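TRNA(Ile2) 2-agmatinylcytidine synthetase TiaS (Archaeoglobus fulgidus, PDB 5XOB) catalyses the ATP-dependent joining of agmatine to the wobble cytidine of an isoleucine tRNA, making 2-agmatinylcytidine and switching the codon read from AUG to AUA. Local coordinates at residues K114-I119 and N263-R268. Sequence-based numbering, arbitrary orientation.
Sequences KDVLQI and NYRSYR
Arg-265 lays its guanidinium under Val-116, whose CG2 methyl sits off-centre on one face, 3.8 Å from NH1. A branched aliphatic side chain suits this place, since it can rest on the flat cation without competing for its N-H groups. Two of the nitrogens find acceptors: NH2 of Arg-265 gives a salt-bridging hydrogen bond to OD2 of Asp-115 at 3.0 Å, and NH1 a weak hydrogen bond to Asn-263 O, in the guanidinium plane at its edge. The salt bridge is bent (142°): carboxylate and guanidinium planes stand 86° apart, NH2 meets OD2 from above the carboxylate plane, and OD2 is itself tilted from the guanidinium plane. An aspartate serves here by pairing with the cation while its OD2 also takes a weak hydrogen bond from Val-116 N. The contact bridges two domains at the surface, joining the loop after helix 106-114, in the TCKD domain, to strand 265-273 of the OB fold; Asn-46 ND2 bonds the carbonyls of both Asp-115 and Tyr-264. The arginine chain bends at chi2 (89°), which lets CG pass Lys-114 O at 3.5 Å while the guanidinium reaches Asp-115 and Val-116. A leucine in place of Arg-265 would probably leave the Asp-115 carboxylate without its cationic mate and Val-116 without the flat surface beneath it. Val-116 CG2 also approaches Tyr-264 CB at 4.4 Å, while the tyrosine ring extends elsewhere.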
loop_
_atom_site.group_PDB
_atom_site.type_symbol
_atom_site.label_atom_id
_atom_site.label_comp_id
_atom_site.label_asym_id
_atom_site.label_seq_id
_atom_site.Cartn_x
_atom_site.Cartn_y
_atom_site.Cartn_z
ATOM N N LYS A 114 -3.753 -8.482 8.705
ATOM C CA LYS A 114 -4.199 -9.313 7.581
ATOM C C LYS A 114 -5.697 -9.608 7.547
ATOM O O LYS A 114 -6.242 -9.962 6.495
ATOM C CB LYS A 114 -3.424 -10.627 7.581
ATOM C CG LYS A 114 -1.987 -10.447 7.143
ATOM C CD LYS A 114 -1.235 -11.761 7.111
ATOM C CE LYS A 114 0.175 -11.550 6.593
ATOM N NZ LYS A 114 0.946 -12.819 6.516
ATOM N N ASP A 115 -6.361 -9.435 8.682
ATOM C CA ASP A 115 -7.687 -9.980 8.864
ATOM C C ASP A 115 -8.590 -8.981 9.563
ATOM O O ASP A 115 -8.286 -7.788 9.625
ATOM C CB ASP A 115 -7.564 -11.261 9.690
ATOM C CG ASP A 115 -8.326 -12.420 9.088
ATOM O OD1 ASP A 115 -7.830 -12.990 8.091
ATOM O OD2 ASP A 115 -9.407 -12.769 9.619
ATOM N N VAL A 116 -9.712 -9.482 10.069
ATOM C CA VAL A 116 -10.662 -8.691 10.822
ATOM C C VAL A 116 -10.657 -9.149 12.275
ATOM O O VAL A 116 -10.592 -10.344 12.567
ATOM C CB VAL A 116 -12.078 -8.846 10.241
ATOM C CG1 VAL A 116 -13.096 -8.075 11.074
ATOM C CG2 VAL A 116 -12.112 -8.381 8.791
ATOM N N LEU A 117 -10.744 -8.175 13.172
ATOM C CA LEU A 117 -10.710 -8.408 14.606
ATOM C C LEU A 117 -11.913 -7.790 15.302
ATOM O O LEU A 117 -12.461 -6.786 14.848
ATOM C CB LEU A 117 -9.444 -7.790 15.184
ATOM C CG LEU A 117 -8.359 -8.776 15.577
ATOM C CD1 LEU A 117 -7.030 -8.061 15.724
ATOM C CD2 LEU A 117 -8.756 -9.455 16.875
ATOM N N GLN A 118 -12.299 -8.389 16.421
ATOM C CA GLN A 118 -13.393 -7.881 17.225
ATOM C C GLN A 118 -12.814 -7.249 18.484
ATOM O O GLN A 118 -11.720 -7.618 18.927
ATOM C CB GLN A 118 -14.358 -9.020 17.573
ATOM C CG GLN A 118 -14.944 -9.725 16.350
ATOM C CD GLN A 118 -15.669 -11.020 16.694
ATOM O OE1 GLN A 118 -15.110 -11.899 17.353
ATOM N NE2 GLN A 118 -16.915 -11.153 16.234
ATOM N N ILE A 119 -13.548 -6.298 19.058
ATOM C CA ILE A 119 -13.105 -5.617 20.274
ATOM C C ILE A 119 -12.988 -6.624 21.421
ATOM O O ILE A 119 -12.072 -6.546 22.243
ATOM C CB ILE A 119 -14.055 -4.470 20.683
ATOM C CG1 ILE A 119 -14.286 -3.518 19.502
ATOM C CG2 ILE A 119 -13.479 -3.698 21.865
ATOM C CD1 ILE A 119 -15.081 -2.270 19.834
ATOM N N ASN A 263 -13.856 -11.119 1.026
ATOM C CA ASN A 263 -13.717 -9.677 1.003
ATOM C C ASN A 263 -13.080 -9.221 2.298
ATOM O O ASN A 263 -13.030 -9.965 3.288
ATOM C CB ASN A 263 -15.071 -8.981 0.814
ATOM C CG ASN A 263 -15.615 -9.140 -0.585
ATOM O OD1 ASN A 263 -15.129 -8.513 -1.519
ATOM N ND2 ASN A 263 -16.630 -9.979 -0.739
ATOM N N TYR A 264 -12.590 -7.987 2.274
ATOM C CA TYR A 264 -11.864 -7.399 3.395
ATOM C C TYR A 264 -10.546 -8.121 3.741
ATOM O O TYR A 264 -10.072 -8.041 4.878
ATOM C CB TYR A 264 -12.784 -7.270 4.619
ATOM C CG TYR A 264 -13.993 -6.413 4.329
ATOM C CD1 TYR A 264 -13.838 -5.109 3.870
ATOM C CD2 TYR A 264 -15.285 -6.902 4.496
ATOM C CE1 TYR A 264 -14.927 -4.314 3.591
ATOM C CE2 TYR A 264 -16.383 -6.110 4.220
ATOM C CZ TYR A 264 -16.194 -4.818 3.770
ATOM O OH TYR A 264 -17.274 -4.019 3.491
ATOM N N ARG A 265 -9.969 -8.813 2.754
ATOM C CA ARG A 265 -8.626 -9.392 2.857
ATOM C C ARG A 265 -7.902 -9.148 1.534
ATOM O O ARG A 265 -8.548 -8.887 0.512
ATOM C CB ARG A 265 -8.669 -10.897 3.156
ATOM C CG ARG A 265 -8.936 -11.279 4.610
ATOM C CD ARG A 265 -10.421 -11.400 4.912
ATOM N NE ARG A 265 -10.684 -11.998 6.220
ATOM C CZ ARG A 265 -11.831 -11.888 6.893
ATOM N NH1 ARG A 265 -12.856 -11.186 6.408
ATOM N NH2 ARG A 265 -11.954 -12.479 8.075
ATOM N N SER A 266 -6.568 -9.245 1.562
ATOM C CA SER A 266 -5.725 -8.971 0.389
ATOM C C SER A 266 -4.881 -10.186 0.050
ATOM O O SER A 266 -4.445 -10.911 0.948
ATOM C CB SER A 266 -4.830 -7.765 0.653
ATOM O OG SER A 266 -5.583 -6.707 1.231
ATOM N N TYR A 267 -4.645 -10.399 -1.246
ATOM C CA TYR A 267 -4.056 -11.648 -1.725
ATOM C C TYR A 267 -2.971 -11.493 -2.797
ATOM O O TYR A 267 -2.954 -10.521 -3.550
ATOM C CB TYR A 267 -5.157 -12.562 -2.282
ATOM C CG TYR A 267 -6.285 -12.859 -1.317
ATOM C CD1 TYR A 267 -6.163 -13.869 -0.368
ATOM C CD2 TYR A 267 -7.478 -12.139 -1.361
ATOM C CE1 TYR A 267 -7.188 -14.149 0.523
ATOM C CE2 TYR A 267 -8.511 -12.413 -0.475
ATOM C CZ TYR A 267 -8.358 -13.425 0.465
ATOM O OH TYR A 267 -9.365 -13.723 1.356
ATOM N N ARG A 268 -2.051 -12.457 -2.821
ATOM C CA ARG A 268 -1.244 -12.750 -3.993
ATOM C C ARG A 268 -1.751 -14.092 -4.497
ATOM O O ARG A 268 -1.745 -15.078 -3.752
ATOM C CB ARG A 268 0.245 -12.860 -3.653
ATOM C CG ARG A 268 1.014 -13.767 -4.614
ATOM C CD ARG A 268 2.454 -14.062 -4.203
ATOM N NE ARG A 268 2.629 -14.638 -2.861
ATOM C CZ ARG A 268 2.264 -15.865 -2.471
ATOM N NH1 ARG A 268 1.634 -16.705 -3.295
ATOM N NH2 ARG A 268 2.515 -16.246 -1.221
#